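Local structure of Xaa-Pro dipeptidase (Mycobacterium tuberculosis, 5E2C) at residues 7-12 / 41-46; 18-23 / 94-99; 25-30 / 125-130; 32-37 / 59-64. The protein probably acts as a metal-dependent aminopeptidase of the prolidase family, the chain described here being its N-terminal creatinase/prolidase-like domain. All blocks are in the same frame, centred on the assembly; numbering follows the deposited sequence. Where two conformers were deposited one is given.

Interaction 1. Residues 7-12 / 41-46; sequences KLKAQI and LLVFAD
Val43 presents both its methyl groups to the helix. CG1 meets Ile12 CD1 at 3.9 Å, while Val43 CG2 lies 4.0 Å from Leu8 CD2. Leu8 and Ile12 stand one helical turn apart, and the branched valine fits against both. With CG1 of Ile12 anti to the carbonyl carbon (chi1 -68°), its chain reaches over Val43, while the other branch, Ile12 CG2, packs at 3.8 Å on Ala45 CB, where a lone methyl suits the close approach of the two backbones. This is helix 3-14 covering one face of the mixed sheet of the creatinase/prolidase N-terminal domain; the axis of 7-12 makes an angle of 68° with that of strand segment 41-44, and side chains of strand 19-22 continue the apolar layer. Farther out, Lys9 lays its extended aliphatic chain over the end of the strand, with Lys9 CG 3.1 Å from Phe44 O. The length of the chain lets Lys9 NZ arrive in the carbonyl plane of Asp46 O, donating a 2.8 Å hydrogen bond, and a second bond goes to Arg48 O. The carboxylate of Asp46 turns instead to a salt bridge with Arg48. Beside them a water donates to Ala45 O at 2.6 Å and, weakly, to Lys9 O.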
loop_
_atom_site.group_PDB
_atom_site.type_symbol
_atom_site.label_atom_id
_atom_site.label_comp_id
_atom_site.label_asym_id
_atom_site.label_seq_id
_atom_site.Cartn_x
_atom_site.Cartn_y
_atom_site.Cartn_z
ATOM N N LYS A 7 11.670 -17.083 17.040
ATOM C CA LYS A 7 12.772 -16.305 16.455
ATOM C C LYS A 7 12.289 -14.894 16.118
ATOM O O LYS A 7 13.016 -13.922 16.332
ATOM C CB LYS A 7 13.354 -16.978 15.217
ATOM C CG LYS A 7 14.098 -18.256 15.527
ATOM C CD LYS A 7 14.776 -18.816 14.298
ATOM C CE LYS A 7 15.771 -19.910 14.659
ATOM N NZ LYS A 7 15.151 -21.003 15.456
ATOM N N LEU A 8 11.067 -14.773 15.602
ATOM C CA LEU A 8 10.498 -13.457 15.311
ATOM C C LEU A 8 10.391 -12.598 16.572
ATOM O O LEU A 8 10.741 -11.422 16.538
ATOM C CB LEU A 8 9.131 -13.560 14.640
ATOM C CG LEU A 8 8.490 -12.232 14.249
ATOM C CD1 LEU A 8 9.377 -11.484 13.271
ATOM C CD2 LEU A 8 7.102 -12.457 13.662
ATOM N N LYS A 9 9.954 -13.181 17.683
ATOM C CA LYS A 9 9.843 -12.425 18.936
ATOM C C LYS A 9 11.170 -11.785 19.312
ATOM O O LYS A 9 11.199 -10.636 19.727
ATOM C CB LYS A 9 9.353 -13.304 20.079
ATOM C CG LYS A 9 7.920 -13.755 19.892
ATOM C CD LYS A 9 7.419 -14.488 21.121
ATOM C CE LYS A 9 5.973 -14.901 20.930
ATOM N NZ LYS A 9 5.328 -15.216 22.215
ATOM N N ALA A 10 12.261 -12.516 19.143
ATOM C CA ALA A 10 13.576 -11.967 19.449
ATOM C C ALA A 10 13.877 -10.754 18.572
ATOM O O ALA A 10 14.439 -9.756 19.040
ATOM C CB ALA A 10 14.652 -13.032 19.269
ATOM N N GLN A 11 13.523 -10.832 17.294
ATOM C CA GLN A 11 13.759 -9.711 16.389
ATOM C C GLN A 11 12.823 -8.523 16.667
ATOM O O GLN A 11 13.234 -7.360 16.570
ATOM C CB GLN A 11 13.652 -10.137 14.927
ATOM C CG GLN A 11 14.240 -9.101 13.987
ATOM C CD GLN A 11 15.674 -8.763 14.362
ATOM O OE1 GLN A 11 16.527 -9.643 14.390
ATOM N NE2 GLN A 11 15.934 -7.489 14.697
ATOM N N ILE A 12 11.579 -8.819 17.024
ATOM C CA ILE A 12 10.633 -7.791 17.402
ATOM C C ILE A 12 11.243 -6.995 18.570
ATOM O O ILE A 12 11.302 -5.763 18.544
ATOM C CB ILE A 12 9.259 -8.410 17.775
ATOM C CG1 ILE A 12 8.607 -9.015 16.524
ATOM C CG2 ILE A 12 8.309 -7.383 18.374
ATOM C CD1 ILE A 12 7.319 -9.753 16.806
ATOM N N LEU A 41 -1.644 -11.731 10.935
ATOM C CA LEU A 41 -1.148 -12.389 12.132
ATOM C C LEU A 41 -0.579 -11.325 13.066
ATOM O O LEU A 41 0.126 -10.414 12.615
ATOM C CB LEU A 41 -0.056 -13.391 11.751
ATOM C CG LEU A 41 0.497 -14.252 12.873
ATOM C CD1 LEU A 41 -0.568 -15.255 13.296
ATOM C CD2 LEU A 41 1.757 -14.953 12.412
ATOM N N LEU A 42 -0.935 -11.413 14.344
ATOM C CA LEU A 42 -0.363 -10.534 15.385
ATOM C C LEU A 42 0.595 -11.358 16.259
ATOM O O LEU A 42 0.194 -12.365 16.832
ATOM C CB LEU A 42 -1.493 -9.942 16.229
ATOM C CG LEU A 42 -1.125 -9.044 17.409
ATOM C CD1 LEU A 42 -0.311 -7.845 16.933
ATOM C CD2 LEU A 42 -2.376 -8.607 18.169
ATOM N N VAL A 43 1.859 -10.952 16.342
ATOM C CA VAL A 43 2.823 -11.647 17.184
ATOM C C VAL A 43 3.354 -10.670 18.219
ATOM O O VAL A 43 3.774 -9.563 17.850
ATOM C CB VAL A 43 4.001 -12.190 16.350
ATOM C CG1 VAL A 43 5.017 -12.886 17.235
ATOM C CG2 VAL A 43 3.479 -13.151 15.301
ATOM N N PHE A 44 3.332 -11.086 19.495
ATOM C CA PHE A 44 3.817 -10.251 20.606
ATOM C C PHE A 44 5.283 -10.511 20.908
ATOM O O PHE A 44 5.775 -11.614 20.702
ATOM C CB PHE A 44 3.011 -10.497 21.875
ATOM C CG PHE A 44 1.538 -10.179 21.750
ATOM C CD1 PHE A 44 0.640 -11.149 21.337
ATOM C CD2 PHE A 44 1.045 -8.904 22.054
ATOM C CE1 PHE A 44 -0.713 -10.868 21.235
ATOM C CE2 PHE A 44 -0.313 -8.621 21.942
ATOM C CZ PHE A 44 -1.190 -9.603 21.532
ATOM N N ALA A 45 5.975 -9.498 21.433
ATOM C CA ALA A 45 7.385 -9.666 21.794
ATOM C C ALA A 45 7.517 -10.574 23.023
ATOM O O ALA A 45 8.473 -11.353 23.143
ATOM C CB ALA A 45 8.040 -8.321 22.054
ATOM N N ASP A 46 6.545 -10.492 23.922
ATOM C CA ASP A 46 6.632 -11.225 25.184
ATOM C C ASP A 46 5.985 -12.613 25.040
ATOM O O ASP A 46 5.823 -13.111 23.924
ATOM C CB ASP A 46 6.087 -10.377 26.353
ATOM C CG ASP A 46 4.582 -10.184 26.323
ATOM O OD1 ASP A 46 3.882 -10.735 25.442
ATOM O OD2 ASP A 46 4.089 -9.450 27.213
HETATM O O HOH W 1 10.957 -10.946 22.689
#

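Interaction 2. Residues 18-23 / 94-99; sequences DAMLIS and GFESHV
Gly94 pairs with Met20 in the tight half of this contact, the two CA atoms 4.3 Å apart in a parallel bridge. Gly94 N donates to Ala19 O at 2.9 Å, and Gly94 O accepts from Leu21 N at 2.8 Å, so both polar atoms are spent on the neighbouring strand. Lacking a side chain, the glycine gives the selenomethionine Met20 a close course beside it; Met20 CE ends 3.5 Å from Glu96 CG, the two chains crossing at about a right angle.

Beyond Phe95 the strands part. Leu21 O and Glu96 N no longer bond directly; a water lies between them, donating to the carbonyl, accepting from the amide and also bonding Ser23 OG. Glu96 bridges the widening: its extended chain brings Glu96 OE1 to Ser23 N at 2.7 Å, met on the anti side of the carboxylate, and Asp24 N bonds the same oxygen. At the outer margin lies Val99, modelled in two conformers, whose packing on Ser23 is therefore less certain. Ser97 of the same loop bonds Asp103 of the second subunit. Such a short parallel pairing, giving way to a loop at its C-terminal end, belongs to the mixed central sheet of the creatinase/prolidase N-terminal domain.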
loop_
_atom_site.group_PDB
_atom_site.type_symbol
_atom_site.label_atom_id
_atom_site.label_comp_id
_atom_site.label_asym_id
_atom_site.label_seq_id
_atom_site.Cartn_x
_atom_site.Cartn_y
_atom_site.Cartn_z
ATOM N N ASP A 18 6.922 -3.888 20.630
ATOM C CA ASP A 18 6.215 -4.739 21.586
ATOM C C ASP A 18 5.374 -5.808 20.902
ATOM O O ASP A 18 5.014 -6.814 21.526
ATOM C CB ASP A 18 5.345 -3.877 22.487
ATOM C CG ASP A 18 6.149 -2.787 23.157
ATOM O OD1 ASP A 18 7.056 -3.140 23.933
ATOM O OD2 ASP A 18 5.922 -1.593 22.883
ATOM N N ALA A 19 5.075 -5.589 19.623
ATOM C CA ALA A 19 4.324 -6.560 18.802
ATOM C C ALA A 19 4.505 -6.192 17.339
ATOM O O ALA A 19 5.013 -5.111 17.003
ATOM C CB ALA A 19 2.846 -6.576 19.174
HETATM N N MSE A 20 4.112 -7.118 16.474
HETATM C CA MSE A 20 4.147 -6.907 15.053
HETATM C C MSE A 20 2.904 -7.466 14.424
HETATM O O MSE A 20 2.460 -8.586 14.743
HETATM C CB MSE A 20 5.348 -7.635 14.490
HETATM C CG MSE A 20 5.305 -7.486 12.998
HETATM SE SE MSE A 20 7.109 -7.459 12.340
HETATM C CE MSE A 20 6.655 -6.979 10.478
ATOM N N LEU A 21 2.352 -6.680 13.518
ATOM C CA LEU A 21 1.269 -7.107 12.639
ATOM C C LEU A 21 1.880 -7.576 11.330
ATOM O O LEU A 21 2.588 -6.822 10.647
ATOM C CB LEU A 21 0.330 -5.940 12.348
ATOM C CG LEU A 21 -0.790 -6.232 11.349
ATOM C CD1 LEU A 21 -1.707 -7.331 11.888
ATOM C CD2 LEU A 21 -1.554 -4.944 11.079
ATOM N N ILE A 22 1.630 -8.826 10.987
ATOM C CA ILE A 22 2.093 -9.376 9.715
ATOM C C ILE A 22 0.928 -9.417 8.716
ATOM O O ILE A 22 -0.114 -10.033 8.976
ATOM C CB ILE A 22 2.704 -10.772 9.907
ATOM C CG1 ILE A 22 3.852 -10.693 10.919
ATOM C CG2 ILE A 22 3.232 -11.327 8.588
ATOM C CD1 ILE A 22 3.449 -11.093 12.291
ATOM N N SER A 23 1.122 -8.742 7.582
ATOM C CA SER A 23 0.088 -8.566 6.554
ATOM C C SER A 23 0.437 -9.229 5.197
ATOM O O SER A 23 -0.462 -9.459 4.368
ATOM C CB SER A 23 -0.167 -7.074 6.314
ATOM O OG SER A 23 -0.585 -6.400 7.502
ATOM N N GLY A 94 4.700 -2.911 15.164
ATOM C CA GLY A 94 5.284 -2.933 13.843
ATOM C C GLY A 94 4.234 -3.309 12.817
ATOM O O GLY A 94 3.308 -4.049 13.124
ATOM N N PHE A 95 4.364 -2.769 11.612
ATOM C CA PHE A 95 3.509 -3.180 10.486
ATOM C C PHE A 95 4.337 -3.212 9.226
ATOM O O PHE A 95 5.433 -2.631 9.154
ATOM C CB PHE A 95 2.303 -2.246 10.328
ATOM C CG PHE A 95 2.658 -0.883 9.792
ATOM C CD1 PHE A 95 3.068 0.129 10.655
ATOM C CD2 PHE A 95 2.571 -0.605 8.439
ATOM C CE1 PHE A 95 3.410 1.386 10.165
ATOM C CE2 PHE A 95 2.902 0.652 7.952
ATOM C CZ PHE A 95 3.331 1.640 8.811
ATOM N N GLU A 96 3.812 -3.892 8.212
ATOM C CA GLU A 96 4.564 -4.085 6.986
ATOM C C GLU A 96 4.198 -3.021 5.955
ATOM O O GLU A 96 3.248 -3.143 5.181
ATOM C CB GLU A 96 4.377 -5.504 6.470
ATOM C CG GLU A 96 4.951 -6.530 7.419
ATOM C CD GLU A 96 4.792 -7.954 6.933
ATOM O OE1 GLU A 96 3.640 -8.352 6.677
ATOM O OE2 GLU A 96 5.818 -8.673 6.845
ATOM N N SER A 97 4.976 -1.957 5.967
ATOM C CA SER A 97 4.761 -0.833 5.076
ATOM C C SER A 97 4.943 -1.166 3.599
ATOM O O SER A 97 4.476 -0.415 2.755
ATOM C CB SER A 97 5.676 0.339 5.490
ATOM O OG SER A 97 7.022 -0.062 5.441
ATOM N N HIS A 98 5.577 -2.299 3.274
ATOM C CA HIS A 98 5.724 -2.722 1.885
ATOM C C HIS A 98 4.440 -3.296 1.274
ATOM O O HIS A 98 4.343 -3.440 0.055
ATOM C CB HIS A 98 6.888 -3.712 1.712
ATOM C CG HIS A 98 6.581 -5.103 2.172
ATOM N ND1 HIS A 98 6.571 -5.470 3.497
ATOM C CD2 HIS A 98 6.267 -6.223 1.471
ATOM C CE1 HIS A 98 6.271 -6.756 3.597
ATOM N NE2 HIS A 98 6.074 -7.234 2.380
ATOM N N VAL A 99 3.458 -3.598 2.115
ATOM C CA VAL A 99 2.204 -4.144 1.628
ATOM C C VAL A 99 0.947 -3.409 2.129
ATOM O O VAL A 99 -0.038 -3.341 1.411
ATOM C CB VAL A 99 2.136 -5.653 1.930
ATOM C CG1 VAL A 99 1.636 -5.917 3.332
ATOM C CG2 VAL A 99 1.261 -6.348 0.902
HETATM O O HOH W 2 1.432 -5.165 8.710
#

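Interaction 3. Residues 25-30 / 125-130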
loop_
_atom_site.group_PDB
_atom_site.type_symbol
_atom_site.label_atom_id
_atom_site.label_comp_id
_atom_site.label_asym_id
_atom_site.label_seq_id
_atom_site.Cartn_x
_atom_site.Cartn_y
_atom_site.Cartn_z
ATOM N N LEU A 25 1.090 -12.103 2.903
ATOM C CA LEU A 25 0.637 -13.483 2.983
ATOM C C LEU A 25 1.771 -14.523 2.955
ATOM O O LEU A 25 1.657 -15.564 3.596
ATOM C CB LEU A 25 -0.391 -13.773 1.897
ATOM C CG LEU A 25 -1.674 -12.946 2.011
ATOM C CD1 LEU A 25 -2.587 -13.310 0.855
ATOM C CD2 LEU A 25 -2.371 -13.144 3.354
ATOM N N ILE A 26 2.880 -14.211 2.278
ATOM C CA ILE A 26 4.058 -15.068 2.320
ATOM C C ILE A 26 4.547 -15.181 3.757
ATOM O O ILE A 26 4.866 -16.253 4.231
ATOM C CB ILE A 26 5.196 -14.533 1.410
ATOM C CG1 ILE A 26 4.763 -14.572 -0.054
ATOM C CG2 ILE A 26 6.463 -15.354 1.595
ATOM C CD1 ILE A 26 5.708 -13.837 -0.995
ATOM N N ASN A 27 4.586 -14.061 4.468
ATOM C CA ASN A 27 5.047 -14.073 5.843
ATOM C C ASN A 27 4.050 -14.671 6.827
ATOM O O ASN A 27 4.441 -15.300 7.831
ATOM C CB ASN A 27 5.436 -12.652 6.244
ATOM C CG ASN A 27 6.665 -12.184 5.505
ATOM O OD1 ASN A 27 7.453 -13.001 4.987
ATOM N ND2 ASN A 27 6.848 -10.881 5.447
ATOM N N VAL A 28 2.767 -14.455 6.566
ATOM C CA VAL A 28 1.719 -15.064 7.383
ATOM C C VAL A 28 1.852 -16.587 7.274
ATOM O O VAL A 28 1.866 -17.286 8.285
ATOM C CB VAL A 28 0.316 -14.617 6.942
ATOM C CG1 VAL A 28 -0.762 -15.430 7.631
ATOM C CG2 VAL A 28 0.077 -13.138 7.225
ATOM N N ARG A 29 1.972 -17.077 6.043
ATOM C CA ARG A 29 2.122 -18.507 5.803
ATOM C C ARG A 29 3.370 -19.067 6.502
ATOM O O ARG A 29 3.312 -20.119 7.150
ATOM C CB ARG A 29 2.177 -18.777 4.298
ATOM C CG ARG A 29 2.036 -20.239 3.919
ATOM C CD ARG A 29 1.877 -20.408 2.415
ATOM N NE ARG A 29 3.090 -20.031 1.690
ATOM C CZ ARG A 29 3.190 -19.000 0.853
ATOM N NH1 ARG A 29 2.145 -18.213 0.612
ATOM N NH2 ARG A 29 4.347 -18.752 0.255
ATOM N N TYR A 30 4.489 -18.350 6.387
ATOM C CA TYR A 30 5.759 -18.777 6.999
ATOM C C TYR A 30 5.626 -18.964 8.510
ATOM O O TYR A 30 6.106 -19.957 9.075
ATOM C CB TYR A 30 6.857 -17.762 6.676
ATOM C CG TYR A 30 8.194 -18.103 7.252
ATOM C CD1 TYR A 30 8.951 -19.134 6.716
ATOM C CD2 TYR A 30 8.695 -17.417 8.351
ATOM C CE1 TYR A 30 10.180 -19.461 7.251
ATOM C CE2 TYR A 30 9.937 -17.727 8.888
ATOM C CZ TYR A 30 10.666 -18.761 8.338
ATOM O OH TYR A 30 11.887 -19.086 8.871
ATOM N N THR A 125 11.312 -7.487 8.905
ATOM C CA THR A 125 11.513 -8.166 10.167
ATOM C C THR A 125 11.351 -9.679 9.985
ATOM O O THR A 125 12.189 -10.460 10.452
ATOM C CB THR A 125 10.571 -7.630 11.255
ATOM O OG1 THR A 125 10.726 -6.211 11.357
ATOM C CG2 THR A 125 10.909 -8.232 12.595
ATOM N N VAL A 126 10.312 -10.094 9.271
ATOM C CA VAL A 126 10.111 -11.529 9.070
ATOM C C VAL A 126 11.167 -12.098 8.116
ATOM O O VAL A 126 11.685 -13.183 8.341
ATOM C CB VAL A 126 8.715 -11.837 8.524
ATOM C CG1 VAL A 126 8.535 -13.344 8.408
ATOM C CG2 VAL A 126 7.643 -11.193 9.397
ATOM N N GLU A 127 11.479 -11.345 7.063
ATOM C CA GLU A 127 12.490 -11.733 6.081
ATOM C C GLU A 127 13.827 -11.998 6.756
ATOM O O GLU A 127 14.563 -12.898 6.338
ATOM C CB GLU A 127 12.654 -10.636 5.015
ATOM C CG GLU A 127 11.497 -10.529 4.023
ATOM C CD GLU A 127 10.237 -9.843 4.572
ATOM O OE1 GLU A 127 10.246 -9.339 5.718
ATOM O OE2 GLU A 127 9.239 -9.775 3.834
ATOM N N SER A 128 14.134 -11.241 7.816
ATOM C CA SER A 128 15.411 -11.391 8.526
ATOM C C SER A 128 15.631 -12.805 9.081
ATOM O O SER A 128 16.755 -13.172 9.423
ATOM C CB SER A 128 15.526 -10.369 9.667
ATOM O OG SER A 128 14.713 -10.733 10.777
ATOM N N LEU A 129 14.552 -13.575 9.196
ATOM C CA LEU A 129 14.622 -14.939 9.713
ATOM C C LEU A 129 15.028 -15.998 8.668
ATOM O O LEU A 129 15.436 -17.099 9.031
ATOM C CB LEU A 129 13.261 -15.326 10.313
ATOM C CG LEU A 129 12.585 -14.366 11.290
ATOM C CD1 LEU A 129 11.207 -14.892 11.663
ATOM C CD2 LEU A 129 13.414 -14.133 12.542
ATOM N N ARG A 130 14.921 -15.665 7.390
ATOM C CA ARG A 130 15.226 -16.616 6.319
ATOM C C ARG A 130 16.731 -16.713 6.065
ATOM O O ARG A 130 17.527 -16.048 6.734
ATOM C CB ARG A 130 14.455 -16.222 5.056
ATOM C CG ARG A 130 12.965 -16.477 5.203
ATOM C CD ARG A 130 12.098 -15.510 4.415
ATOM N NE ARG A 130 10.692 -15.755 4.722
ATOM C CZ ARG A 130 9.679 -14.944 4.421
ATOM N NH1 ARG A 130 9.876 -13.791 3.786
ATOM N NH2 ARG A 130 8.451 -15.298 4.760
#
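Asn27 reaches from its helix into the turn at 125-130, and each atom of its side chain has a partner there. Asn27 CB lies 3.8 Å from Val126 CG1. Next, Asn27 CG keeps to the same valine, 3.7 Å from Val126 CB, as the two side chains run antiparallel alongside one another; a compact branched residue can thus pack along the flank of the amide. At the tip the amide divides its work. Asn27 ND2 donates to Glu127 OE2 at 3.1 Å with a nearly straight N-H...O angle of 175°. The acceptor lies in the amide plane, yet the carboxylate itself is met from above its own plane, the two flat groups standing 80° apart. Glu127 manages this by bending at chi2 (76°), which swings its end back toward the helix. ND2 also bonds Glu96 OE2, its stronger partner, so two carboxylates fix the rotation of the amide. OD1 faces the guanidinium of Arg130, but this arginine was modelled in two conformers, and the weak bonds from NH1 and NH2, the latter implausibly short, are doubtful. The cation-pi placement of the same group over a face of Tyr30, Arg130 CZ 4.9 Å from the ring centroid, carries the same reservation. More secure are the apolar contacts of that ring: Tyr30 CD2 to Val126 CG1 at 4.1 Å, and its edge to Leu129 CD1. The turn, with its short 3-10 segment, is thus wedged between helix 25-32 and helix 3-14, where Leu8 meets Thr125 and Leu129, while Ile22 of strand 19-22 touches both Asn27 and Val126.

Interaction 4. Residues 32-37 / 59-64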
loop_
_atom_site.group_PDB
_atom_site.type_symbol
_atom_site.label_atom_id
_atom_site.label_comp_id
_atom_site.label_asym_id
_atom_site.label_seq_id
_atom_site.Cartn_x
_atom_site.Cartn_y
_atom_site.Cartn_z
ATOM N N SER A 32 2.687 -19.190 10.386
ATOM C CA SER A 32 1.484 -19.821 10.931
ATOM C C SER A 32 1.076 -21.106 10.221
ATOM O O SER A 32 0.285 -21.857 10.761
ATOM C CB SER A 32 0.313 -18.854 10.860
ATOM O OG SER A 32 -0.148 -18.722 9.523
ATOM N N GLY A 33 1.564 -21.326 9.014
ATOM C CA GLY A 33 1.104 -22.453 8.195
ATOM C C GLY A 33 -0.212 -22.193 7.469
ATOM O O GLY A 33 -0.664 -23.013 6.656
ATOM N N PHE A 34 -0.819 -21.039 7.703
ATOM C CA PHE A 34 -2.094 -20.700 7.060
ATOM C C PHE A 34 -1.863 -20.123 5.668
ATOM O O PHE A 34 -1.098 -19.173 5.509
ATOM C CB PHE A 34 -2.863 -19.698 7.914
ATOM C CG PHE A 34 -4.141 -19.237 7.295
ATOM C CD1 PHE A 34 -5.189 -20.125 7.111
ATOM C CD2 PHE A 34 -4.291 -17.928 6.868
ATOM C CE1 PHE A 34 -6.382 -19.710 6.550
ATOM C CE2 PHE A 34 -5.485 -17.502 6.293
ATOM C CZ PHE A 34 -6.531 -18.395 6.132
ATOM N N SER A 35 -2.540 -20.696 4.668
ATOM C CA SER A 35 -2.306 -20.385 3.255
ATOM C C SER A 35 -3.497 -19.709 2.556
ATOM O O SER A 35 -3.496 -19.576 1.330
ATOM C CB SER A 35 -1.929 -21.667 2.508
ATOM O OG SER A 35 -3.004 -22.579 2.496
ATOM N N GLY A 36 -4.509 -19.296 3.319
ATOM C CA GLY A 36 -5.649 -18.592 2.741
ATOM C C GLY A 36 -5.267 -17.250 2.141
ATOM O O GLY A 36 -4.286 -16.616 2.553
ATOM N N SER A 37 -6.063 -16.812 1.173
ATOM C CA SER A 37 -5.766 -15.615 0.396
ATOM C C SER A 37 -6.053 -14.324 1.151
ATOM O O SER A 37 -5.752 -13.244 0.657
ATOM C CB SER A 37 -6.590 -15.613 -0.887
ATOM O OG SER A 37 -7.925 -15.293 -0.585
ATOM N N ARG A 59 -12.605 -20.258 7.708
ATOM C CA ARG A 59 -12.767 -20.744 9.072
ATOM C C ARG A 59 -12.286 -22.180 9.250
ATOM O O ARG A 59 -11.517 -22.470 10.161
ATOM C CB ARG A 59 -14.223 -20.628 9.524
ATOM C CG ARG A 59 -14.428 -20.945 10.996
ATOM C CD ARG A 59 -15.903 -21.096 11.318
ATOM N NE ARG A 59 -16.631 -19.865 11.030
ATOM C CZ ARG A 59 -16.780 -18.843 11.874
ATOM N NH1 ARG A 59 -16.261 -18.874 13.100
ATOM N NH2 ARG A 59 -17.467 -17.773 11.485
ATOM N N THR A 60 -12.741 -23.069 8.377
ATOM C CA THR A 60 -12.350 -24.473 8.453
ATOM C C THR A 60 -10.853 -24.659 8.187
ATOM O O THR A 60 -10.176 -25.415 8.889
ATOM C CB THR A 60 -13.174 -25.307 7.458
ATOM O OG1 THR A 60 -14.553 -25.280 7.849
ATOM C CG2 THR A 60 -12.684 -26.730 7.429
ATOM N N GLN A 61 -10.340 -23.945 7.193
ATOM C CA GLN A 61 -8.932 -24.059 6.799
ATOM C C GLN A 61 -7.993 -23.554 7.886
ATOM O O GLN A 61 -6.961 -24.159 8.146
ATOM C CB GLN A 61 -8.660 -23.297 5.506
ATOM C CG GLN A 61 -7.253 -23.485 4.961
ATOM C CD GLN A 61 -7.084 -22.935 3.562
ATOM O OE1 GLN A 61 -8.027 -22.954 2.752
ATOM N NE2 GLN A 61 -5.893 -22.457 3.255
ATOM N N ALA A 62 -8.331 -22.434 8.511
ATOM C CA ALA A 62 -7.492 -21.912 9.583
ATOM C C ALA A 62 -7.490 -22.889 10.761
ATOM O O ALA A 62 -6.478 -23.072 11.431
ATOM C CB ALA A 62 -7.962 -20.530 10.019
ATOM N N ALA A 63 -8.623 -23.542 11.002
ATOM C CA ALA A 63 -8.706 -24.496 12.097
ATOM C C ALA A 63 -7.801 -25.704 11.873
ATOM O O ALA A 63 -7.185 -26.183 12.819
ATOM C CB ALA A 63 -10.141 -24.943 12.332
ATOM N N SER A 64 -7.724 -26.192 10.640
ATOM C CA SER A 64 -6.877 -27.341 10.318
ATOM C C SER A 64 -5.410 -26.981 10.118
ATOM O O SER A 64 -4.544 -27.783 10.453
ATOM C CB SER A 64 -7.386 -28.112 9.089
ATOM O OG SER A 64 -7.264 -27.365 7.904
#
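Phe34 and Ala62 bring the loop nearest to the helix, their CA atoms 6.1 Å apart, just after Gly33 has ended helix 25-32 with a positive phi of 81°, a conformation that a residue with a beta carbon could hold only by crowding the carbonyl oxygen before it. An ST turn starts the loop: Ser32 OG accepts from Phe34 N at 3.0 Å and donates to Val28 O, so a small hydroxyl serves the helix end and the turn together. The loop leads from helix 25-32 toward strand 40-44 of the creatinase/prolidase N-terminal domain, passing helix 59-65 on its way.

The turn sends Phe34 toward that helix. A chi1 of 177° turns CG away from the backbone N, and the ring swings inward until Phe34 CE1 is 3.9 Å from Ala62 CB and Phe34 CD1 is 3.8 Å from Ala62 CA. Alanine suits this spot because its short side chain lets the ring come close to the helix backbone; Leu52 and Thr54 of strand 51-54 touch both residues. Gln61, extended beyond CG, passes the ring with Gln61 CG 4.2 Å from Phe34 CE1. Gln61 NE2 comes to 3.0 Å from Ser35 OG, but at an angle too poor for a hydrogen bond; its partner is Gln65 OE1, which also receives Ser35 N. Gly36, without a side chain, lets the loop fold back over Phe34, and Gly36 N sits 3.5 Å above the centre of the Phe34 ring.

How the interactions relate
From the N terminus, interaction 1 brings strand 40-44 back to helix 3-14 and closes that loop. Interaction 2 opens within it, at strand 19-22, and closes later, at 94-99, so the two cross; they share the sheet, where strands 19-22 and 40-44 are neighbours. Interaction 3 starts at helix 25-32 and closes last, at 125-130, crossing both: it joins interaction 2 where Met20 packs on Thr125, and interaction 1 where Gln11 packs on Ser128. Interaction 4, between 32-37 and 59-64, crosses interaction 1 but nests inside the loops of interactions 2 and 3. Leu25 and Arg29 of interaction 3 touch its loop 32-37, which in turn packs on helix 59-65.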